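Local coordinates for uracil-dna glycosylase (Deinococcus radiodurans, PDB 4UQM), which belongs to the uracil-DNA glycosylase superfamily, alpha/beta proteins whose core is a four-stranded parallel sheet flanked by helices, at residues 29-32 and 33-37; 128-131 and 132-135; 47-50 and 51-55. The protein carries 1 engineered substitution. One frame throughout, in Å; residues are numbered along the deposited sequence.

Interaction 1: 29-32 and 33-37; sequences EALL and PEFSA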
loop_
_atom_site.group_PDB
_atom_site.type_symbol
_atom_site.label_atom_id
_atom_site.label_comp_id
_atom_site.label_asym_id
_atom_site.label_seq_id
_atom_site.Cartn_x
_atom_site.Cartn_y
_atom_site.Cartn_z
ATOM N N GLU A 29 -13.613 -13.280 2.405
ATOM C CA GLU A 29 -13.636 -14.589 1.751
ATOM C C GLU A 29 -12.294 -15.008 1.193
ATOM O O GLU A 29 -11.861 -16.148 1.372
ATOM C CB GLU A 29 -14.725 -14.649 0.672
ATOM C CG GLU A 29 -16.109 -14.553 1.256
ATOM C CD GLU A 29 -17.224 -14.590 0.230
ATOM O OE1 GLU A 29 -16.975 -14.984 -0.927
ATOM O OE2 GLU A 29 -18.371 -14.236 0.622
ATOM N N ALA A 30 -11.607 -14.080 0.548
ATOM C CA ALA A 30 -10.280 -14.383 -0.047
ATOM C C ALA A 30 -9.239 -14.665 1.007
ATOM O O ALA A 30 -8.397 -15.538 0.834
ATOM C CB ALA A 30 -9.838 -13.263 -0.955
ATOM N N LEU A 31 -9.305 -13.952 2.133
ATOM C CA LEU A 31 -8.231 -14.012 3.116
ATOM C C LEU A 31 -8.545 -14.878 4.333
ATOM O O LEU A 31 -7.665 -15.069 5.165
ATOM C CB LEU A 31 -7.858 -12.588 3.550
ATOM C CG LEU A 31 -7.406 -11.667 2.418
ATOM C CD1 LEU A 31 -7.301 -10.241 2.900
ATOM C CD2 LEU A 31 -6.108 -12.187 1.789
ATOM N N LEU A 32 -9.760 -15.431 4.422
ATOM C CA LEU A 32 -10.085 -16.308 5.526
ATOM C C LEU A 32 -9.016 -17.338 5.844
ATOM O O LEU A 32 -8.731 -17.522 7.024
ATOM C CB LEU A 32 -11.454 -16.981 5.356
ATOM C CG LEU A 32 -11.923 -17.856 6.532
ATOM C CD1 LEU A 32 -12.023 -17.054 7.844
ATOM C CD2 LEU A 32 -13.261 -18.497 6.220
ATOM N N PRO A 33 -8.420 -18.014 4.822
ATOM C CA PRO A 33 -7.398 -19.001 5.170
ATOM C C PRO A 33 -6.185 -18.401 5.899
ATOM O O PRO A 33 -5.524 -19.087 6.678
ATOM C CB PRO A 33 -6.970 -19.571 3.803
ATOM C CG PRO A 33 -8.165 -19.359 2.942
ATOM C CD PRO A 33 -8.681 -18.023 3.367
ATOM N N GLU A 34 -5.868 -17.142 5.612
ATOM C CA GLU A 34 -4.766 -16.466 6.289
ATOM C C GLU A 34 -5.116 -16.219 7.760
ATOM O O GLU A 34 -4.323 -16.530 8.665
ATOM C CB GLU A 34 -4.450 -15.132 5.620
ATOM C CG GLU A 34 -4.291 -15.226 4.093
ATOM C CD GLU A 34 -3.456 -16.383 3.638
ATOM O OE1 GLU A 34 -2.357 -16.602 4.200
ATOM O OE2 GLU A 34 -3.846 -17.059 2.652
ATOM N N PHE A 35 -6.308 -15.676 8.014
ATOM C CA PHE A 35 -6.699 -15.353 9.390
ATOM C C PHE A 35 -6.805 -16.583 10.270
ATOM O O PHE A 35 -6.719 -16.498 11.483
ATOM C CB PHE A 35 -8.002 -14.549 9.417
ATOM C CG PHE A 35 -7.933 -13.259 8.610
ATOM C CD1 PHE A 35 -6.902 -12.399 8.788
ATOM C CD2 PHE A 35 -8.933 -12.901 7.703
ATOM C CE1 PHE A 35 -6.823 -11.211 8.056
ATOM C CE2 PHE A 35 -8.870 -11.721 6.997
ATOM C CZ PHE A 35 -7.800 -10.893 7.128
ATOM N N SER A 36 -6.951 -17.740 9.617
ATOM C CA SER A 36 -7.053 -19.046 10.258
ATOM C C SER A 36 -5.709 -19.794 10.402
ATOM O O SER A 36 -5.657 -20.818 11.041
ATOM C CB SER A 36 -8.075 -19.923 9.477
ATOM O OG SER A 36 -9.295 -19.221 9.135
ATOM N N ALA A 37 -4.638 -19.295 9.778
ATOM C CA ALA A 37 -3.403 -20.019 9.625
ATOM C C ALA A 37 -2.490 -19.922 10.833
ATOM O O ALA A 37 -2.424 -18.866 11.484
ATOM C CB ALA A 37 -2.678 -19.509 8.389
HETATM O O HOH W 1 -5.661 -16.219 0.786
#
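L32 O receives the hydroxyl of S36, whose OG donates to it at 2.8 Å from above the carbonyl plane, 39° out of it. The S36 OG stands beside its own backbone N (chi1 -45°), a setting that folds it back onto the last turn; S36 N adds a weak bond to the same oxygen. The methyl CD1 of L32 lies 3.7 Å from S36 OG. One residue back, L31 O accepts F35 N at 3.2 Å, in the carbonyl plane, and takes a weak, bent bond from E34 N. The F35 ring packs on L31, CE2 sitting 3.7 Å from L31 CB. P33 has no N-H to offer the preceding turn and puts its CD 3.6 Å from A30 O; the helix kinks here, and E34 N turns to L31 O. A water donates to A30 O at 2.8 Å and to E34 OE2 at 2.7 Å. The other oxygen, E34 OE1, is hydrogen-bonded to the hydroxyl of Y39, which leaves the carboxylate held at both oxygens. Helix 25-35 rests on helix 160-172, A30 on A170, L31 on F163 and E34 on F163 and A166, while F35 meets F40 of helix 38-53 edge-to-face.

Interaction 2: 128-131 and 132-135; sequences GYLR and SWAE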
loop_
_atom_site.group_PDB
_atom_site.type_symbol
_atom_site.label_atom_id
_atom_site.label_comp_id
_atom_site.label_asym_id
_atom_site.label_seq_id
_atom_site.Cartn_x
_atom_site.Cartn_y
_atom_site.Cartn_z
ATOM N N GLY A 128 -1.393 15.628 2.966
ATOM C CA GLY A 128 -0.928 14.334 2.493
ATOM C C GLY A 128 -1.935 13.200 2.558
ATOM O O GLY A 128 -1.547 12.035 2.635
ATOM N N TYR A 129 -3.227 13.521 2.504
ATOM C CA TYR A 129 -4.314 12.551 2.711
ATOM C C TYR A 129 -4.747 11.946 1.397
ATOM O O TYR A 129 -5.230 12.664 0.507
ATOM C CB TYR A 129 -5.460 13.270 3.379
ATOM C CG TYR A 129 -6.581 12.414 3.844
ATOM C CD1 TYR A 129 -6.400 11.374 4.708
ATOM C CD2 TYR A 129 -7.882 12.723 3.457
ATOM C CE1 TYR A 129 -7.491 10.610 5.181
ATOM C CE2 TYR A 129 -8.957 12.023 3.938
ATOM C CZ TYR A 129 -8.761 10.948 4.767
ATOM O OH TYR A 129 -9.849 10.213 5.293
ATOM N N LEU A 130 -4.571 10.624 1.276
ATOM C CA LEU A 130 -4.707 9.941 -0.014
ATOM C C LEU A 130 -5.973 9.111 -0.136
ATOM O O LEU A 130 -6.103 8.297 -1.048
ATOM C CB LEU A 130 -3.463 9.091 -0.268
ATOM C CG LEU A 130 -2.124 9.797 -0.140
ATOM C CD1 LEU A 130 -1.010 8.773 -0.384
ATOM C CD2 LEU A 130 -1.997 10.957 -1.096
ATOM N N ARG A 131 -6.958 9.366 0.734
ATOM C CA ARG A 131 -8.200 8.596 0.725
ATOM C C ARG A 131 -8.873 8.641 -0.652
ATOM O O ARG A 131 -9.486 7.641 -1.091
ATOM C CB ARG A 131 -9.167 9.095 1.790
ATOM C CG ARG A 131 -10.507 8.369 1.822
ATOM C CD ARG A 131 -11.467 8.957 2.820
ATOM N NE ARG A 131 -11.923 10.362 2.571
ATOM C CZ ARG A 131 -12.506 11.186 3.465
ATOM N NH1 ARG A 131 -12.729 10.811 4.713
ATOM N NH2 ARG A 131 -12.865 12.427 3.100
ATOM N N SER A 132 -8.772 9.776 -1.330
ATOM C CA SER A 132 -9.440 9.919 -2.643
ATOM C C SER A 132 -8.813 9.044 -3.721
ATOM O O SER A 132 -9.481 8.762 -4.726
ATOM C CB SER A 132 -9.541 11.376 -3.096
ATOM O OG SER A 132 -8.259 11.891 -3.344
ATOM N N TRP A 133 -7.601 8.572 -3.522
ATOM C CA TRP A 133 -7.019 7.563 -4.411
ATOM C C TRP A 133 -7.591 6.170 -4.079
ATOM O O TRP A 133 -7.977 5.410 -4.952
ATOM C CB TRP A 133 -5.494 7.487 -4.293
ATOM C CG TRP A 133 -4.731 8.654 -4.846
ATOM C CD1 TRP A 133 -5.214 9.706 -5.566
ATOM C CD2 TRP A 133 -3.322 8.875 -4.716
ATOM N NE1 TRP A 133 -4.191 10.574 -5.868
ATOM C CE2 TRP A 133 -3.014 10.055 -5.398
ATOM C CE3 TRP A 133 -2.280 8.133 -4.161
ATOM C CZ2 TRP A 133 -1.726 10.574 -5.438
ATOM C CZ3 TRP A 133 -0.985 8.633 -4.256
ATOM C CH2 TRP A 133 -0.719 9.833 -4.885
ATOM N N ALA A 134 -7.675 5.878 -2.773
ATOM C CA ALA A 134 -8.241 4.574 -2.338
ATOM C C ALA A 134 -9.669 4.406 -2.834
ATOM O O ALA A 134 -10.100 3.307 -3.223
ATOM C CB ALA A 134 -8.190 4.462 -0.835
ATOM N N GLU A 135 -10.410 5.509 -2.827
ATOM C CA GLU A 135 -11.801 5.468 -3.277
ATOM C C GLU A 135 -11.966 5.203 -4.782
ATOM O O GLU A 135 -13.093 4.893 -5.219
ATOM C CB GLU A 135 -12.459 6.787 -2.928
ATOM C CG GLU A 135 -12.648 6.988 -1.427
ATOM C CD GLU A 135 -13.080 8.406 -1.000
ATOM O OE1 GLU A 135 -12.886 9.403 -1.725
ATOM O OE2 GLU A 135 -13.586 8.521 0.126
HETATM O O HOH W 2 -7.660 12.396 -0.710
#
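L130 is the N-cap residue just ahead of the short helix 131-134, and the first turn brings L130 onto W133 and R131 onto E135. L130 O accepts W133 N at 2.9 Å, and a longer, weak bond from A134 N. The side chains of L130 and W133 lie side by side and point the same way: L130 CD2 sits over the six-membered ring of W133, 4.0 Å from its centroid and 10° off the normal, a CH-pi contact. The second methyl, L130 CD1, touches W133 CZ3 at 3.9 Å. Across the turn, E135 N bonds R131 O at 2.9 Å, and E135 OE2 comes within 3.5 Å of R131 NE. This salt bridge is one of charges alone, since the oxygen lies well out of the guanidinium plane and no N-H points at it, although the two planes are only 14° apart. A bend at chi3 (64°) turns the guanidinium so that Y129 CE2 lies 3.6 Å above its centre. A water joins the turn, donating to Y129 O at 2.7 Å and accepting from S132 N at 2.9 Å. The buried indole gives its NE1 to W238 O and meets the L130 side chain by apolar and CH-pi contact alone, whereas the exposed R131-E135 pair, lacking a directed bond, would probably contribute only modest electrostatic attraction.

Interaction 3: 47-50 and 51-55; sequences LRQE and RKEYT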
loop_
_atom_site.group_PDB
_atom_site.type_symbol
_atom_site.label_atom_id
_atom_site.label_comp_id
_atom_site.label_asym_id
_atom_site.label_seq_id
_atom_site.Cartn_x
_atom_site.Cartn_y
_atom_site.Cartn_z
ATOM N N LEU A 47 3.064 -9.497 17.546
ATOM C CA LEU A 47 2.633 -8.098 17.521
ATOM C C LEU A 47 2.004 -7.682 18.862
ATOM O O LEU A 47 2.196 -6.578 19.285
ATOM C CB LEU A 47 1.630 -7.841 16.374
ATOM C CG LEU A 47 2.275 -7.983 15.003
ATOM C CD1 LEU A 47 1.209 -7.760 13.977
ATOM C CD2 LEU A 47 3.475 -7.044 14.809
ATOM N N ARG A 48 1.267 -8.568 19.529
ATOM C CA ARG A 48 0.770 -8.238 20.853
ATOM C C ARG A 48 1.905 -7.969 21.868
ATOM O O ARG A 48 1.872 -7.017 22.627
ATOM C CB ARG A 48 -0.165 -9.331 21.321
ATOM C CG ARG A 48 -1.465 -9.338 20.534
ATOM C CD ARG A 48 -2.258 -10.609 20.808
ATOM N NE ARG A 48 -3.461 -10.661 19.988
ATOM C CZ ARG A 48 -4.329 -11.671 19.979
ATOM N NH1 ARG A 48 -4.150 -12.747 20.757
ATOM N NH2 ARG A 48 -5.370 -11.619 19.154
ATOM N N GLN A 49 2.952 -8.774 21.802
ATOM C CA GLN A 49 4.133 -8.543 22.644
ATOM C C GLN A 49 4.813 -7.242 22.293
ATOM O O GLN A 49 5.216 -6.458 23.183
ATOM C CB GLN A 49 5.135 -9.702 22.504
ATOM C CG GLN A 49 4.856 -10.925 23.335
ATOM C CD GLN A 49 5.170 -10.659 24.816
ATOM O OE1 GLN A 49 5.733 -9.624 25.170
ATOM N NE2 GLN A 49 4.780 -11.536 25.639
ATOM N N GLU A 50 4.934 -6.999 20.994
ATOM C CA GLU A 50 5.560 -5.758 20.554
ATOM C C GLU A 50 4.790 -4.510 21.021
ATOM O O GLU A 50 5.375 -3.522 21.483
ATOM C CB GLU A 50 5.729 -5.721 19.033
ATOM C CG GLU A 50 6.843 -6.626 18.526
ATOM C CD GLU A 50 8.214 -5.939 18.608
ATOM O OE1 GLU A 50 8.358 -4.870 18.023
ATOM O OE2 GLU A 50 9.130 -6.425 19.322
ATOM N N ARG A 51 3.462 -4.576 20.937
ATOM C CA ARG A 51 2.625 -3.446 21.416
ATOM C C ARG A 51 2.693 -3.253 22.931
ATOM O O ARG A 51 2.544 -2.115 23.459
ATOM C CB ARG A 51 1.183 -3.566 20.931
ATOM C CG ARG A 51 1.036 -3.341 19.450
ATOM C CD ARG A 51 -0.420 -3.293 19.023
ATOM N NE ARG A 51 -0.551 -3.171 17.568
ATOM C CZ ARG A 51 -0.380 -2.038 16.832
ATOM N NH1 ARG A 51 -0.078 -0.850 17.356
ATOM N NH2 ARG A 51 -0.460 -2.119 15.511
ATOM N N LYS A 52 2.957 -4.340 23.651
ATOM C CA LYS A 52 3.158 -4.271 25.096
ATOM C C LYS A 52 4.449 -3.547 25.440
ATOM O O LYS A 52 4.485 -2.750 26.385
ATOM C CB LYS A 52 3.164 -5.683 25.673
ATOM C CG LYS A 52 3.493 -5.811 27.142
ATOM C CD LYS A 52 3.510 -7.303 27.536
ATOM C CE LYS A 52 3.928 -7.560 28.972
ATOM N NZ LYS A 52 4.437 -8.946 29.072
ATOM N N GLU A 53 5.510 -3.827 24.685
ATOM C CA GLU A 53 6.859 -3.382 25.070
ATOM C C GLU A 53 7.318 -2.141 24.359
ATOM O O GLU A 53 8.271 -1.540 24.786
ATOM C CB GLU A 53 7.886 -4.505 24.874
ATOM C CG GLU A 53 7.628 -5.765 25.703
ATOM C CD GLU A 53 7.729 -5.538 27.197
ATOM O OE1 GLU A 53 8.177 -4.454 27.560
ATOM O OE2 GLU A 53 7.421 -6.454 27.975
ATOM N N TYR A 54 6.689 -1.801 23.224
ATOM C CA TYR A 54 7.115 -0.661 22.370
ATOM C C TYR A 54 5.947 0.103 21.853
ATOM O O TYR A 54 4.833 -0.334 22.007
ATOM C CB TYR A 54 7.843 -1.208 21.167
ATOM C CG TYR A 54 9.110 -1.947 21.456
ATOM C CD1 TYR A 54 10.235 -1.242 21.874
ATOM C CD2 TYR A 54 9.221 -3.313 21.227
ATOM C CE1 TYR A 54 11.453 -1.901 22.080
ATOM C CE2 TYR A 54 10.432 -3.975 21.424
ATOM C CZ TYR A 54 11.539 -3.277 21.839
ATOM O OH TYR A 54 12.779 -3.933 22.028
ATOM N N THR A 55 6.230 1.261 21.252
ATOM C CA THR A 55 5.263 1.980 20.462
ATOM C C THR A 55 5.312 1.406 19.055
ATOM O O THR A 55 6.369 1.467 18.409
ATOM C CB THR A 55 5.568 3.474 20.484
ATOM O OG1 THR A 55 5.542 3.970 21.845
ATOM C CG2 THR A 55 4.538 4.242 19.614
HETATM O O HOH W 3 6.864 -8.946 27.394
#
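Y54 presents the edge of its ring to E50: OE2 of E50 lies near the ring plane, 3.5 Å from Y54 CE2, while R148 makes a cation-pi contact with the same ring. Carboxylate and ring planes are inclined by 41°, and E50 CD comes to 3.8 Å from Y54 CD2. A bend at chi2 (-84°) swings the E50 carboxylate round to this edge, where the slightly positive ring hydrogens would suit its charge. Both carboxylate oxygens are also hydrogen-bonded outside the helix end, OE1 through a salt bridge to R148 NE and a hydrogen bond to H155 NE2. R148 thus meets both members of the pair.

On another side of the helix a single water ties three side chains together. It donates to Q49 OE1 at 2.6 Å and to E53 OE2 at 2.6 Å, and accepts from K52 NZ at 3.0 Å. K52 is stretched out, its CG trans to the backbone N (chi1 174°), and runs alongside the end of Q49, which approaches K52 CD through OE1 at 4.0 Å. The water lets the lysine and the glutamate share one mediator, and their opposite charges may add to its hold.

Main-chain bonds finish the helix: R51 N to L47 O, K52 N to R48 O, E53 N to Q49 O and lastly Y54 N to E50 O at 2.8 Å, after which Y54 leaves helical geometry. R51 packs its CG 3.4 Å from L47 O and runs extended from CG to NE, and its NH2 bonds P58 O, with NH1 weakly bonded to I56 O. Here helix 38-53 ends and the chain passes through T55, which is backbone-bonded to A149, into strand 56-57, antiparallel to strand 147-148; L47 touches T146 and H155 beside it.

In the fold
All three contacts are local, made along or at the ends of helices. Interactions 1 and 3 lie on consecutive helices, 25-35 and 38-53, their centres about 24 Å apart, and both close a helix at its C-terminal end. Interaction 2 instead opens the short helix 131-134, its centre about 11 Å from the centre of the chain, against 19 and 23 Å for interactions 1 and 3, and its indole is sunk between helix 106-118 and strand 138-142. Interactions 1 and 2 are partly buried, interaction 1 mixing aromatic packing with a serine hydroxyl; interaction 3 is a surface contact, with charged side chains and a bridging water. A water also appears in interactions 1 and 2, but there it joins main-chain atoms to a carboxylate or to each other.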